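Local coordinates for protein tyrocidine synthase 2 (Brevibacillus parabrevis, PDB 6TA8) that belongs to the nonribosomal peptide synthetases and is represented here by a segment containing its condensation domain, at residues 308-313 with 356-361. Residues are numbered along the deposited sequence; the frame is centred on the assembly and turned at random.
Sequences EDIQNE and KGIGYE
Glu308 reaches across to Ile358 and Lys356 and meets each with a different part of its chain. Its stem and the isoleucine side chain pass each other heading opposite ways, with Glu308 CB 3.9 Å from Ile358 CD1. Further out the chain bends at chi2 (-72°), which turns the carboxylate onto the flank of Lys356. The two side chains cross there at about a right angle, and Glu308 OE2 sits 3.3 Å from Lys356 CG. The end of the lysine curls back, leaving its NZ 4.0 Å from Glu308 OE2, a long salt bridge that probably adds a loose electrostatic pull to the contact with the methylenes. Ile358 holds CG1 anti to its backbone N (chi1 -173°) and is extended beyond it, which carries CD1 to 4.0 Å from Ile310 CG2, the two isoleucines crossing nearly perpendicularly. Ile310 also packs on Trp204, Leu208 and Tyr211 of helix 201-212, so its side chain touches both that helix and Ile358. Next to it, Asp309 OD1 accepts from Gln311 N at 2.9 Å, closing an Asx turn. In the condensation-domain fold, this contact joins the loop between strands 297-304 and 325-332 to the turn leading into helix 359-365.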
# COMPACT_ATOMS: atom_id res chain seq x y z
N GLU A 308 -8.45 5.55 10.69
CA GLU A 308 -8.50 5.88 12.10
C GLU A 308 -9.78 6.66 12.42
O GLU A 308 -10.61 6.93 11.56
CB GLU A 308 -7.26 6.68 12.50
CG GLU A 308 -5.95 6.02 12.11
CD GLU A 308 -5.62 4.81 12.96
OE1 GLU A 308 -6.03 4.77 14.14
OE2 GLU A 308 -4.96 3.88 12.44
N ASP A 309 -9.92 7.03 13.69
CA ASP A 309 -11.09 7.77 14.16
C ASP A 309 -10.91 9.25 13.84
O ASP A 309 -10.08 9.93 14.44
CB ASP A 309 -11.28 7.56 15.66
CG ASP A 309 -12.49 8.30 16.21
OD1 ASP A 309 -13.38 8.67 15.41
OD2 ASP A 309 -12.55 8.50 17.44
N ILE A 310 -11.68 9.74 12.87
CA ILE A 310 -11.69 11.16 12.53
C ILE A 310 -12.98 11.77 13.06
O ILE A 310 -13.55 12.68 12.44
CB ILE A 310 -11.53 11.38 11.02
CG1 ILE A 310 -12.62 10.62 10.25
CG2 ILE A 310 -10.15 10.94 10.55
CD1 ILE A 310 -12.63 10.91 8.76
N GLN A 311 -13.44 11.27 14.21
CA GLN A 311 -14.69 11.68 14.84
C GLN A 311 -15.88 11.34 13.95
O GLN A 311 -15.72 10.71 12.90
CB GLN A 311 -14.67 13.18 15.17
CG GLN A 311 -13.55 13.59 16.11
CD GLN A 311 -13.41 15.09 16.24
OE1 GLN A 311 -14.11 15.85 15.58
NE2 GLN A 311 -12.49 15.53 17.10
N ASN A 312 -17.08 11.73 14.38
CA ASN A 312 -18.36 11.46 13.71
C ASN A 312 -18.71 9.98 13.66
O ASN A 312 -19.62 9.59 12.92
CB ASN A 312 -18.38 12.04 12.29
CG ASN A 312 -19.79 12.30 11.79
OD1 ASN A 312 -20.29 13.42 11.87
ND2 ASN A 312 -20.43 11.26 11.27
N GLU A 313 -18.02 9.14 14.44
CA GLU A 313 -18.32 7.71 14.53
C GLU A 313 -18.29 7.03 13.16
O GLU A 313 -19.11 6.17 12.86
CB GLU A 313 -19.66 7.47 15.23
CG GLU A 313 -19.80 8.17 16.57
CD GLU A 313 -20.87 9.24 16.55
OE1 GLU A 313 -21.83 9.12 15.76
OE2 GLU A 313 -20.76 10.21 17.33
N LYS A 356 -1.65 7.07 14.90
CA LYS A 356 -0.91 6.41 13.82
C LYS A 356 -0.53 7.40 12.71
O LYS A 356 -0.57 7.08 11.52
CB LYS A 356 -1.71 5.24 13.24
CG LYS A 356 -2.23 4.27 14.29
CD LYS A 356 -1.11 3.37 14.81
CE LYS A 356 -1.67 2.12 15.46
NZ LYS A 356 -2.63 1.42 14.56
N GLY A 357 -0.18 8.62 13.11
CA GLY A 357 0.32 9.61 12.18
C GLY A 357 -0.64 10.03 11.09
O GLY A 357 -0.20 10.60 10.08
N ILE A 358 -1.94 9.78 11.26
CA ILE A 358 -2.90 10.15 10.23
C ILE A 358 -2.98 11.67 10.09
O ILE A 358 -3.26 12.19 9.00
CB ILE A 358 -4.28 9.53 10.52
CG1 ILE A 358 -5.25 9.79 9.36
CG2 ILE A 358 -4.85 10.08 11.82
CD1 ILE A 358 -6.66 9.31 9.63
N GLY A 359 -2.72 12.41 11.17
CA GLY A 359 -2.88 13.85 11.15
C GLY A 359 -1.76 14.63 10.51
O GLY A 359 -1.90 15.84 10.34
N TYR A 360 -0.65 13.98 10.15
CA TYR A 360 0.50 14.71 9.61
C TYR A 360 0.16 15.37 8.28
O TYR A 360 0.18 16.60 8.16
CB TYR A 360 1.70 13.78 9.46
CG TYR A 360 2.95 14.50 9.00
CD1 TYR A 360 3.75 15.17 9.91
CD2 TYR A 360 3.32 14.51 7.67
CE1 TYR A 360 4.89 15.84 9.51
CE2 TYR A 360 4.46 15.18 7.25
CZ TYR A 360 5.24 15.84 8.17
OH TYR A 360 6.38 16.50 7.77
N GLU A 361 -0.15 14.56 7.26
CA GLU A 361 -0.40 15.10 5.94
C GLU A 361 -1.77 15.77 5.83
O GLU A 361 -1.99 16.54 4.89
CB GLU A 361 -0.28 14.00 4.88
CG GLU A 361 1.17 13.67 4.53
CD GLU A 361 1.64 14.39 3.28
OE1 GLU A 361 0.82 14.63 2.38
OE2 GLU A 361 2.84 14.73 3.22